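Local coordinates for protein UDP-glucose 4-epimerase (Campylobacter jejuni subsp. jejuni serotype O:2, PDB 7K3P) that interconverts UDP-glucose and UDP-galactose, and probably their N-acetylated counterparts, by inverting C4 of the sugar with a bound NAD cofactor, at residues D47-K51 / G52-A56; A337-W340 / E341-C344. The protein carries 2 engineered substitutions. All coordinates share one frame; numbering follows the deposited sequence.

Contact 1. Residues D47-K51 / G52-A56; sequences DNLSK and GSKIA. With NAD (nicotinamide-adenine-dinucleotide), chain C.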
ATOM      1  N   ASP A  47     -11.718  20.087   3.458  1.00 26.21           N
ATOM      2  CA  ASP A  47     -12.288  19.530   2.245  1.00 25.96           C
ATOM      3  C   ASP A  47     -11.892  20.405   1.063  1.00 30.37           C
ATOM      4  O   ASP A  47     -11.883  21.630   1.184  1.00 31.69           O
ATOM      5  CB  ASP A  47     -13.806  19.485   2.379  1.00 29.04           C
ATOM      6  CG  ASP A  47     -14.443  18.447   1.478  1.00 29.47           C
ATOM      7  OD1 ASP A  47     -14.328  18.591   0.245  1.00 28.51           O
ATOM      8  OD2 ASP A  47     -15.071  17.494   2.006  1.00 27.26           O
ATOM      9  N   ASN A  48     -11.567  19.784  -0.069  1.00 27.44           N
ATOM     10  CA  ASN A  48     -11.173  20.532  -1.258  1.00 29.26           C
ATOM     11  C   ASN A  48     -12.380  20.825  -2.134  1.00 31.05           C
ATOM     12  O   ASN A  48     -12.250  21.367  -3.226  1.00 31.80           O
ATOM     13  CB  ASN A  48     -10.081  19.790  -2.045  1.00 28.40           C
ATOM     14  CG  ASN A  48     -10.602  18.525  -2.730  1.00 31.52           C
ATOM     15  OD1 ASN A  48     -11.726  18.085  -2.488  1.00 29.21           O
ATOM     16  ND2 ASN A  48      -9.782  17.946  -3.602  1.00 29.75           N
ATOM     17  N   LEU A  49     -13.558  20.448  -1.644  1.00 31.66           N
ATOM     18  CA  LEU A  49     -14.809  20.667  -2.363  1.00 34.15           C
ATOM     19  C   LEU A  49     -14.828  20.055  -3.777  1.00 31.29           C
ATOM     20  O   LEU A  49     -15.541  20.530  -4.661  1.00 36.11           O
ATOM     21  CB  LEU A  49     -15.156  22.172  -2.386  1.00 32.07           C
ATOM     22  CG  LEU A  49     -15.313  22.826  -1.006  1.00 34.58           C
ATOM     23  CD1 LEU A  49     -15.607  24.334  -1.088  1.00 37.01           C
ATOM     24  CD2 LEU A  49     -16.403  22.122  -0.190  1.00 38.72           C
ATOM     25  N   SER A  50     -14.056  18.991  -3.990  1.00 32.26           N
ATOM     26  CA  SER A  50     -14.086  18.283  -5.272  1.00 33.61           C
ATOM     27  C   SER A  50     -15.416  17.568  -5.524  1.00 40.06           C
ATOM     28  O   SER A  50     -15.881  17.486  -6.659  1.00 38.20           O
ATOM     29  CB  SER A  50     -12.934  17.280  -5.362  1.00 33.85           C
ATOM     30  OG  SER A  50     -12.909  16.423  -4.236  1.00 36.32           O
ATOM     31  N   LYS A  51     -16.014  17.018  -4.472  1.00 41.26           N
ATOM     32  CA  LYS A  51     -17.320  16.365  -4.597  1.00 44.74           C
ATOM     33  C   LYS A  51     -18.224  17.042  -3.599  1.00 47.57           C
ATOM     34  O   LYS A  51     -19.424  17.215  -3.837  1.00 53.85           O
ATOM     35  CB  LYS A  51     -17.245  14.866  -4.286  1.00 42.19           C
ATOM     36  CG  LYS A  51     -16.550  14.002  -5.337  1.00 44.34           C
ATOM     37  CD  LYS A  51     -17.520  13.497  -6.416  1.00 50.36           C
ATOM     38  CE  LYS A  51     -18.630  12.636  -5.818  1.00 54.32           C
ATOM     39  NZ  LYS A  51     -19.614  12.160  -6.846  1.00 55.96           N
ATOM     40  N   GLY A  52     -17.618  17.435  -2.480  1.00 45.47           N
ATOM     41  CA  GLY A  52     -18.297  18.190  -1.445  1.00 46.09           C
ATOM     42  C   GLY A  52     -18.994  19.436  -1.961  1.00 47.71           C
ATOM     43  O   GLY A  52     -18.705  19.935  -3.057  1.00 51.74           O
ATOM     44  N   SER A  53     -19.925  19.931  -1.156  1.00 48.00           N
ATOM     45  CA  SER A  53     -20.708  21.101  -1.508  1.00 54.60           C
ATOM     46  C   SER A  53     -20.493  22.146  -0.431  1.00 58.16           C
ATOM     47  O   SER A  53     -20.666  21.861   0.762  1.00 53.57           O
ATOM     48  CB  SER A  53     -22.191  20.744  -1.565  1.00 60.35           C
ATOM     49  OG  SER A  53     -22.733  20.669  -0.258  1.00 59.06           O
ATOM     50  N   LYS A  54     -20.116  23.351  -0.849  1.00 59.64           N
ATOM     51  CA  LYS A  54     -19.911  24.455   0.084  1.00 64.09           C
ATOM     52  C   LYS A  54     -21.203  24.786   0.840  1.00 67.08           C
ATOM     53  O   LYS A  54     -21.174  25.106   2.033  1.00 67.43           O
ATOM     54  CB  LYS A  54     -19.401  25.688  -0.664  1.00 62.35           C
ATOM     55  CG  LYS A  54     -18.908  26.807   0.235  1.00 69.05           C
ATOM     56  CD  LYS A  54     -18.304  27.925  -0.602  1.00 73.14           C
ATOM     57  CE  LYS A  54     -17.960  29.143   0.237  1.00 73.30           C
ATOM     58  NZ  LYS A  54     -17.552  30.285  -0.632  1.00 75.39           N
ATOM     59  N   ILE A  55     -22.331  24.679   0.142  1.00 65.87           N
ATOM     60  CA  ILE A  55     -23.629  25.078   0.686  1.00 69.00           C
ATOM     61  C   ILE A  55     -24.042  24.269   1.929  1.00 69.03           C
ATOM     62  O   ILE A  55     -24.648  24.816   2.856  1.00 71.67           O
ATOM     63  CB  ILE A  55     -24.719  25.055  -0.409  1.00 69.17           C
ATOM     64  CG1 ILE A  55     -24.110  25.505  -1.746  1.00 69.96           C
ATOM     65  CG2 ILE A  55     -25.893  25.944  -0.015  1.00 70.91           C
ATOM     66  CD1 ILE A  55     -25.049  25.449  -2.938  1.00 67.46           C
ATOM     67  N   ALA A  56     -23.703  22.980   1.952  1.00 67.56           N
ATOM     68  CA  ALA A  56     -23.911  22.157   3.145  1.00 65.27           C
ATOM     69  C   ALA A  56     -23.106  22.712   4.326  1.00 62.25           C
ATOM     70  O   ALA A  56     -23.599  22.767   5.453  1.00 62.32           O
ATOM     71  CB  ALA A  56     -23.539  20.700   2.873  1.00 58.46           C
TER
HETATM   72  PA  NAD C 401     -17.850  11.705  -0.477  1.00 29.33           P
HETATM   73  O1A NAD C 401     -17.280  11.851  -1.867  1.00 28.16           O
HETATM   74  O2A NAD C 401     -19.211  12.334  -0.388  1.00 26.60           O
HETATM   75  O5B NAD C 401     -16.935  12.427   0.587  1.00 25.58           O
HETATM   76  C5B NAD C 401     -15.583  12.606   0.279  1.00 24.45           C
HETATM   77  C4B NAD C 401     -15.174  13.979   0.640  1.00 27.93           C
HETATM   78  O4B NAD C 401     -13.783  14.112   0.692  1.00 26.74           O
HETATM   79  C3B NAD C 401     -15.710  15.016  -0.397  1.00 26.44           C
HETATM   80  O3B NAD C 401     -16.482  16.156   0.140  1.00 28.24           O
HETATM   81  C2B NAD C 401     -14.451  15.359  -1.229  1.00 32.66           C
HETATM   82  O2B NAD C 401     -14.479  16.615  -1.760  1.00 30.20           O
HETATM   83  C1B NAD C 401     -13.404  15.183  -0.176  1.00 23.95           C
HETATM   84  N9A NAD C 401     -12.065  14.966  -0.744  1.00 28.04           N
HETATM   85  C8A NAD C 401     -11.708  14.014  -1.631  1.00 25.57           C
HETATM   86  N7A NAD C 401     -10.408  14.128  -1.943  1.00 26.37           N
HETATM   87  C5A NAD C 401      -9.884  15.157  -1.265  1.00 24.41           C
HETATM   88  C6A NAD C 401      -8.609  15.743  -1.196  1.00 23.43           C
HETATM   89  N6A NAD C 401      -7.521  15.195  -1.969  1.00 23.86           N
HETATM   90  N1A NAD C 401      -8.397  16.797  -0.382  1.00 24.00           N
HETATM   91  C2A NAD C 401      -9.383  17.332   0.358  1.00 23.77           C
HETATM   92  N3A NAD C 401     -10.649  16.800   0.307  1.00 26.21           N
HETATM   93  C4A NAD C 401     -10.923  15.723  -0.485  1.00 25.16           C
HETATM   94  O3  NAD C 401     -17.903  10.153  -0.138  1.00 30.54           O
HETATM   95  PN  NAD C 401     -18.675   9.553   1.101  1.00 27.67           P
HETATM   96  O1N NAD C 401     -19.084  10.655   2.061  1.00 25.34           O
HETATM   97  O2N NAD C 401     -19.882   8.835   0.578  1.00 29.26           O
HETATM   98  O5D NAD C 401     -17.705   8.533   1.821  1.00 27.37           O
HETATM   99  C5D NAD C 401     -16.711   9.049   2.675  1.00 23.74           C
HETATM  100  C4D NAD C 401     -15.762   7.959   3.145  1.00 24.24           C
HETATM  101  O4D NAD C 401     -16.469   6.824   3.596  1.00 24.58           O
HETATM  102  C3D NAD C 401     -14.721   7.541   2.112  1.00 18.67           C
HETATM  103  O3D NAD C 401     -13.522   7.313   2.735  1.00 21.38           O
HETATM  104  C2D NAD C 401     -15.182   6.246   1.593  1.00 25.96           C
HETATM  105  O2D NAD C 401     -14.175   5.439   1.106  1.00 23.72           O
HETATM  106  C1D NAD C 401     -15.931   5.680   2.829  1.00 24.81           C
HETATM  107  N1N NAD C 401     -17.010   4.635   2.509  1.00 27.85           N
HETATM  108  C2N NAD C 401     -18.133   5.112   1.862  1.00 23.39           C
HETATM  109  C3N NAD C 401     -19.157   4.225   1.544  1.00 25.03           C
HETATM  110  C7N NAD C 401     -20.388   4.731   0.837  1.00 28.34           C
HETATM  111  O7N NAD C 401     -20.505   5.902   0.508  1.00 29.93           O
HETATM  112  N7N NAD C 401     -21.433   3.810   0.539  1.00 24.02           N
HETATM  113  C4N NAD C 401     -19.040   2.891   1.887  1.00 23.56           C
HETATM  114  C5N NAD C 401     -17.916   2.429   2.532  1.00 23.02           C
HETATM  115  C6N NAD C 401     -16.873   3.307   2.856  1.00 24.20           C
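Leu49 leans over the start of helix 54-61, its two methyls placed against Lys54: CD2 is 4.0 Å from Lys54 N, while CD1 faces CB. The lysine chain then runs away, fully extended. Ahead of the helix, residues 47-52 curl round the adenosine ribose of NAD. Asp47 presents its carboxylate to both ribose hydroxyls: O3B donates to OD2 over 2.7 Å, and OD1 lies 2.8 Å from O2B, whose proton could also serve Asn48 OD1. On its anti lone pair OD1 also accepts Leu49 N, closing an Asx turn that holds the carboxylate in place. A second Asx turn follows. Asn48 has CG lodged between its backbone N and carbonyl carbon (chi1 70°), which lays the amide nearly parallel over one face of the adenine, with ND2 3.5 Å from C6A. Its OD1 accepts both Ser50 OG (2.7 Å) and, from above the carbonyl plane, Ser50 N. Lys51 N gives O2B a nearly straight bond (3.1 Å, 166°), and Gly52 N adds a weak one. Ser53 caps the helix through a weak bond from Ala56 N to its OG. The whole turn joins strand 42-46 to helix 54-61 in the Rossmann-type domain, with Asp47 and Leu49 against Phe68 of edge strand 67-69 and Asp47 OD2 also bonded to Ala25 N in the loop before helix 27-37.

Contact 2. Residues A337-W340 / E341-C344; sequences AFDW and EKQC
Lys342 swings back one helical turn to cover Phe338, its CE sitting over one ring face 4.1 Å from the centroid, a CH-pi contact displaced toward the rim. The bend at chi3 (-72°) brings NZ past the ring, 3.6 Å from CE2. Asp339 OD1 is an oppositely charged neighbour of NZ at 4.3 Å, beyond salt-bridge range, and it already pairs with Lys335. Along the backbone, Ala337 O accepts Glu341 N at 2.7 Å, and Phe338 O receives a weaker bond from Lys342 N. Trp340 O, further on, is shared by two amides: Gln343 N at 3.0 Å, approaching from above the carbonyl plane, and, weakly, Cys344 N, which also reaches Glu341 O in a weak bond. Gln343 runs alongside the indole with CG 4.1 Å from CZ3, its amide plane 88° from the ring. Glu341 turns its carboxylate away, where OE1 meets Lys223 and OE2 meets Lys214, so both oxygens of this buried acid are matched by cations. Cys344 SG, 3.4 Å from Trp340 O, is joined to Cys197 in a disulfide. While Trp340 O serves two amides, one of them weakly, the side chains of Glu341 and Cys344 tie this end of the chain to Lys214, Lys223 and Cys197, by charge in the first case and covalently in the second.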
ATOM      1  N   ALA A 337     -32.458   7.289   0.681  1.00 33.59           N
ATOM      2  CA  ALA A 337     -31.805   7.029  -0.599  1.00 31.63           C
ATOM      3  C   ALA A 337     -32.540   7.738  -1.726  1.00 38.09           C
ATOM      4  O   ALA A 337     -31.919   8.334  -2.614  1.00 33.43           O
ATOM      5  CB  ALA A 337     -31.737   5.528  -0.868  1.00 31.74           C
ATOM      6  N   PHE A 338     -33.871   7.667  -1.680  1.00 37.07           N
ATOM      7  CA  PHE A 338     -34.710   8.262  -2.710  1.00 38.72           C
ATOM      8  C   PHE A 338     -34.538   9.773  -2.746  1.00 42.11           C
ATOM      9  O   PHE A 338     -34.347  10.360  -3.818  1.00 40.23           O
ATOM     10  CB  PHE A 338     -36.182   7.914  -2.474  1.00 37.05           C
ATOM     11  CG  PHE A 338     -37.100   8.439  -3.541  1.00 45.37           C
ATOM     12  CD1 PHE A 338     -36.847   8.171  -4.881  1.00 42.93           C
ATOM     13  CD2 PHE A 338     -38.217   9.196  -3.205  1.00 45.28           C
ATOM     14  CE1 PHE A 338     -37.690   8.650  -5.873  1.00 47.22           C
ATOM     15  CE2 PHE A 338     -39.067   9.680  -4.189  1.00 44.76           C
ATOM     16  CZ  PHE A 338     -38.806   9.405  -5.524  1.00 48.14           C
ATOM     17  N   ASP A 339     -34.613  10.393  -1.568  1.00 41.01           N
ATOM     18  CA  ASP A 339     -34.470  11.838  -1.449  1.00 40.26           C
ATOM     19  C   ASP A 339     -33.090  12.276  -1.921  1.00 41.53           C
ATOM     20  O   ASP A 339     -32.963  13.222  -2.701  1.00 39.43           O
ATOM     21  CB  ASP A 339     -34.699  12.291  -0.004  1.00 40.30           C
ATOM     22  CG  ASP A 339     -36.141  12.104   0.452  1.00 39.52           C
ATOM     23  OD1 ASP A 339     -37.037  12.068  -0.416  1.00 45.19           O
ATOM     24  OD2 ASP A 339     -36.370  11.990   1.679  1.00 40.94           O
ATOM     25  N   TRP A 340     -32.051  11.591  -1.451  1.00 37.76           N
ATOM     26  CA  TRP A 340     -30.702  11.938  -1.877  1.00 36.99           C
ATOM     27  C   TRP A 340     -30.454  11.660  -3.361  1.00 42.86           C
ATOM     28  O   TRP A 340     -29.719  12.403  -4.023  1.00 45.60           O
ATOM     29  CB  TRP A 340     -29.652  11.289  -0.973  1.00 36.09           C
ATOM     30  CG  TRP A 340     -29.512  12.050   0.305  1.00 35.87           C
ATOM     31  CD1 TRP A 340     -29.984  11.688   1.540  1.00 37.74           C
ATOM     32  CD2 TRP A 340     -28.895  13.332   0.472  1.00 37.19           C
ATOM     33  NE1 TRP A 340     -29.680  12.659   2.465  1.00 36.38           N
ATOM     34  CE2 TRP A 340     -29.013  13.686   1.833  1.00 37.14           C
ATOM     35  CE3 TRP A 340     -28.242  14.219  -0.399  1.00 40.04           C
ATOM     36  CZ2 TRP A 340     -28.504  14.887   2.352  1.00 40.15           C
ATOM     37  CZ3 TRP A 340     -27.741  15.412   0.111  1.00 41.03           C
ATOM     38  CH2 TRP A 340     -27.871  15.732   1.477  1.00 38.76           C
ATOM     39  N   GLU A 341     -31.089  10.615  -3.887  1.00 39.57           N
ATOM     40  CA  GLU A 341     -30.932  10.257  -5.293  1.00 41.77           C
ATOM     41  C   GLU A 341     -31.298  11.419  -6.218  1.00 46.87           C
ATOM     42  O   GLU A 341     -30.586  11.716  -7.186  1.00 49.69           O
ATOM     43  CB  GLU A 341     -31.798   9.041  -5.630  1.00 40.18           C
ATOM     44  CG  GLU A 341     -31.624   8.565  -7.054  1.00 41.38           C
ATOM     45  CD  GLU A 341     -30.172   8.284  -7.380  1.00 43.42           C
ATOM     46  OE1 GLU A 341     -29.727   8.655  -8.488  1.00 41.88           O
ATOM     47  OE2 GLU A 341     -29.477   7.695  -6.522  1.00 42.27           O
ATOM     48  N   LYS A 342     -32.412  12.075  -5.911  1.00 47.35           N
ATOM     49  CA  LYS A 342     -32.909  13.181  -6.724  1.00 50.26           C
ATOM     50  C   LYS A 342     -31.990  14.402  -6.654  1.00 51.47           C
ATOM     51  O   LYS A 342     -32.042  15.280  -7.517  1.00 52.05           O
ATOM     52  CB  LYS A 342     -34.345  13.527  -6.314  1.00 48.48           C
ATOM     53  CG  LYS A 342     -35.301  12.345  -6.487  1.00 48.60           C
ATOM     54  CD  LYS A 342     -36.741  12.701  -6.151  1.00 51.77           C
ATOM     55  CE  LYS A 342     -36.937  12.888  -4.655  1.00 49.49           C
ATOM     56  NZ  LYS A 342     -38.358  13.201  -4.338  1.00 49.74           N
ATOM     57  N   GLN A 343     -31.143  14.434  -5.629  1.00 49.49           N
ATOM     58  CA  GLN A 343     -30.130  15.474  -5.466  1.00 50.97           C
ATOM     59  C   GLN A 343     -28.851  15.145  -6.254  1.00 54.69           C
ATOM     60  O   GLN A 343     -28.121  16.047  -6.683  1.00 55.87           O
ATOM     61  CB  GLN A 343     -29.797  15.629  -3.982  1.00 50.34           C
ATOM     62  CG  GLN A 343     -28.839  16.763  -3.653  1.00 58.31           C
ATOM     63  CD  GLN A 343     -29.514  18.124  -3.703  1.00 66.84           C
ATOM     64  OE1 GLN A 343     -30.686  18.233  -4.083  1.00 64.64           O
ATOM     65  NE2 GLN A 343     -28.779  19.169  -3.317  1.00 60.79           N
ATOM     66  N   CYS A 344     -28.586  13.850  -6.435  1.00 53.00           N
ATOM     67  CA  CYS A 344     -27.396  13.394  -7.153  1.00 46.74           C
ATOM     68  C   CYS A 344     -27.335  13.954  -8.565  1.00 49.16           C
ATOM     69  O   CYS A 344     -26.250  14.201  -9.085  1.00 54.70           O
ATOM     70  CB  CYS A 344     -27.349  11.867  -7.215  1.00 44.43           C
ATOM     71  SG  CYS A 344     -27.083  11.060  -5.627  1.00 55.35           S
TER

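Contact 1 (47-56) grips the adenosine end of NAD, whereas contact 2 (337-344) ends the chain beside the cofactor without lining its pocket. Their centres lie 17 Å apart and their nearest atoms about 7 Å, so they do not touch. Two connections can be traced. One is the region between strand 192-193 and helix 212-220: Lys51 of contact 1 forms a salt bridge with its Asp199, and contact 2 is tied covalently to its Cys197. Another is Tyr27, whose backbone N bonds NAD while its ring meets Trp340 edge to face. The Trp340 side chain itself stays about 9 Å from NAD.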